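Local coordinates for amino acid ABC transporter, periplasmic amino acid-binding protein (Brucella ovis, PDB 4Z9N), which binds glutathione and probably delivers it, as a periplasmic binding protein, to an ABC transporter for uptake into the cell, at residues Gly24-Leu29 with Leu85-Thr90. Sequence-based numbering, arbitrary orientation.
Sequences GVNTGL and LIRNTT. With GSH (glutathione), chain U.
The glutathione carbonyl oxygen O2 is gripped by two side-chain amides, Asn26 ND2 at 2.8 Å and Asn88 ND2 at 2.9 Å, and the same two asparagines are tied to each other across the contact. Asn26 ND2 donates to Asn88 OD1 at 2.9 Å, with the acceptor almost in the donor amide's plane; the two amides lie only 25° apart. The other end of the Asn26 amide is pinned as well: OD1 accepts from Gly28 N on an in-plane lone pair, closing an Asx turn. Together these bonds probably fix the rotation of the Asn26 carboxamide about its CB-CG bond.

Arg87 lies against Asn26. With CG anti to the backbone N (chi1 -178°), its chain leans on the opposite backbone, CG reaching Asn26 N at 3.4 Å, and the guanidinium presents one face to Asn26 ND2, which sits over its centre. At its edge, NH1 and NH2 both donate to glutathione OE1, each at 3.1 Å, while NE is held by Leu68 O.

Behind the pocket the chains join as parallel strands of the sheet, where Ile86 N donates to Gly24 O at 3.1 Å. Next to this bond a water bridges the two chains, accepting from Asn26 N and donating to Ile86 O.

Residues of the same two segments also meet the ligand's ends: Thr27 OG1 bonds O31, Thr90 N donates to O12, and the amino N1 donates to Asn88 O and Thr90 OG1; Asp184, Arg95 and others add further bonds. As in other periplasmic binding proteins, the loops leaving adjacent strands form one wall of the cleft. Its interlocked amides and arginine match both peptide carbonyls of glutathione, consistent with recognition of both amide links of the gamma-glutamyl tripeptide as well as its charged termini.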
loop_
_atom_site.group_PDB
_atom_site.type_symbol
_atom_site.label_atom_id
_atom_site.label_comp_id
_atom_site.label_asym_id
_atom_site.label_seq_id
_atom_site.Cartn_x
_atom_site.Cartn_y
_atom_site.Cartn_z
ATOM N N GLY D 24 -5.681 -13.184 16.397
ATOM C CA GLY D 24 -6.218 -14.272 15.602
ATOM C C GLY D 24 -5.183 -14.801 14.616
ATOM O O GLY D 24 -4.669 -14.041 13.784
ATOM N N VAL D 25 -4.879 -16.097 14.698
ATOM C CA VAL D 25 -3.873 -16.709 13.828
ATOM C C VAL D 25 -4.391 -18.012 13.229
ATOM O O VAL D 25 -5.523 -18.420 13.491
ATOM C CB VAL D 25 -2.539 -16.947 14.575
ATOM C CG1 VAL D 25 -1.951 -15.626 15.069
ATOM C CG2 VAL D 25 -2.728 -17.895 15.750
ATOM N N ASN D 26 -3.543 -18.652 12.425
ATOM C CA ASN D 26 -3.893 -19.886 11.736
ATOM C C ASN D 26 -4.073 -21.037 12.733
ATOM O O ASN D 26 -3.556 -20.980 13.852
ATOM C CB ASN D 26 -2.812 -20.228 10.707
ATOM C CG ASN D 26 -3.339 -21.079 9.581
ATOM O OD1 ASN D 26 -3.580 -22.280 9.768
ATOM N ND2 ASN D 26 -3.500 -20.481 8.390
ATOM N N THR D 27 -4.821 -22.074 12.356
ATOM C CA THR D 27 -4.869 -23.262 13.214
ATOM C C THR D 27 -3.546 -24.030 13.132
ATOM O O THR D 27 -3.180 -24.757 14.058
ATOM C CB THR D 27 -6.017 -24.204 12.840
ATOM O OG1 THR D 27 -5.833 -24.654 11.497
ATOM C CG2 THR D 27 -7.339 -23.483 12.951
ATOM N N GLY D 28 -2.841 -23.891 12.019
ATOM C CA GLY D 28 -1.591 -24.605 11.841
ATOM C C GLY D 28 -1.105 -24.663 10.409
ATOM O O GLY D 28 -1.518 -25.530 9.630
ATOM N N LEU D 29 -0.210 -23.744 10.072
ATOM C CA LEU D 29 0.347 -23.629 8.727
ATOM C C LEU D 29 1.846 -23.379 8.847
ATOM O O LEU D 29 2.261 -22.318 9.323
ATOM C CB LEU D 29 -0.344 -22.498 7.948
ATOM C CG LEU D 29 0.167 -22.240 6.537
ATOM C CD1 LEU D 29 0.040 -23.498 5.706
ATOM C CD2 LEU D 29 -0.592 -21.080 5.883
ATOM N N LEU D 85 -6.149 -9.564 13.392
ATOM C CA LEU D 85 -6.121 -10.815 12.652
ATOM C C LEU D 85 -4.948 -10.792 11.693
ATOM O O LEU D 85 -4.911 -9.976 10.780
ATOM C CB LEU D 85 -7.429 -11.027 11.885
ATOM C CG LEU D 85 -7.509 -12.272 11.004
ATOM C CD1 LEU D 85 -7.590 -13.557 11.863
ATOM C CD2 LEU D 85 -8.741 -12.178 10.078
ATOM N N ILE D 86 -3.976 -11.662 11.926
ATOM C CA ILE D 86 -2.798 -11.736 11.076
ATOM C C ILE D 86 -2.680 -13.195 10.701
ATOM O O ILE D 86 -2.151 -13.988 11.456
ATOM C CB ILE D 86 -1.554 -11.204 11.776
ATOM C CG1 ILE D 86 -1.828 -9.787 12.274
ATOM C CG2 ILE D 86 -0.371 -11.169 10.786
ATOM C CD1 ILE D 86 -0.676 -9.140 13.028
ATOM N N ARG D 87 -3.225 -13.551 9.544
ATOM C CA ARG D 87 -3.485 -14.954 9.262
ATOM C C ARG D 87 -3.709 -15.179 7.774
ATOM O O ARG D 87 -4.795 -15.592 7.374
ATOM C CB ARG D 87 -4.705 -15.423 10.084
ATOM C CG ARG D 87 -5.097 -16.904 9.937
ATOM C CD ARG D 87 -6.605 -17.052 9.961
ATOM N NE ARG D 87 -7.067 -18.382 9.555
ATOM C CZ ARG D 87 -7.142 -18.785 8.286
ATOM N NH1 ARG D 87 -6.734 -17.983 7.308
ATOM N NH2 ARG D 87 -7.591 -20.005 8.001
ATOM N N ASN D 88 -2.672 -14.924 6.972
ATOM C CA ASN D 88 -2.681 -15.212 5.528
ATOM C C ASN D 88 -4.044 -14.912 4.903
ATOM O O ASN D 88 -4.571 -15.700 4.128
ATOM C CB ASN D 88 -2.240 -16.693 5.232
ATOM C CG ASN D 88 -3.008 -17.768 6.049
ATOM O OD1 ASN D 88 -2.918 -17.835 7.284
ATOM N ND2 ASN D 88 -3.712 -18.659 5.335
ATOM N N THR D 89 -4.578 -13.742 5.247
ATOM C CA THR D 89 -5.933 -13.340 4.893
ATOM C C THR D 89 -5.918 -12.246 3.827
ATOM O O THR D 89 -5.394 -11.148 4.036
ATOM C CB THR D 89 -6.697 -12.856 6.135
ATOM O OG1 THR D 89 -7.002 -13.967 7.001
ATOM C CG2 THR D 89 -7.958 -12.128 5.735
ATOM N N THR D 90 -6.497 -12.554 2.675
ATOM C CA THR D 90 -6.405 -11.657 1.528
ATOM C C THR D 90 -7.261 -10.393 1.689
ATOM O O THR D 90 -8.432 -10.458 2.045
ATOM C CB THR D 90 -6.805 -12.406 0.244
ATOM O OG1 THR D 90 -5.909 -13.506 0.046
ATOM C CG2 THR D 90 -6.756 -11.471 -0.967
HETATM N N1 GSH U . -5.668 -16.079 1.471
HETATM C CA1 GSH U . -6.886 -16.858 1.240
HETATM C C1 GSH U . -8.060 -16.122 1.883
HETATM O O11 GSH U . -9.232 -16.543 1.680
HETATM O O12 GSH U . -7.867 -15.114 2.618
HETATM C CB1 GSH U . -6.802 -18.262 1.861
HETATM C CG1 GSH U . -6.581 -18.123 3.379
HETATM C CD1 GSH U . -6.752 -19.492 4.027
HETATM O OE1 GSH U . -7.539 -19.679 4.904
HETATM N N2 GSH U . -5.918 -20.572 3.556
HETATM C CA2 GSH U . -6.102 -21.880 4.158
HETATM C C2 GSH U . -5.779 -21.878 5.659
HETATM O O2 GSH U . -5.127 -21.040 6.195
HETATM C CB2 GSH U . -5.335 -22.945 3.368
HETATM S SG2 GSH U . -3.538 -22.788 3.563
HETATM N N3 GSH U . -6.359 -22.947 6.443
HETATM C CA3 GSH U . -6.112 -23.014 7.857
HETATM C C3 GSH U . -7.454 -23.143 8.577
HETATM O O31 GSH U . -7.457 -23.458 9.797
HETATM O O32 GSH U . -8.544 -22.923 7.965
HETATM O O HOH W 1 -1.586 -16.706 11.467
#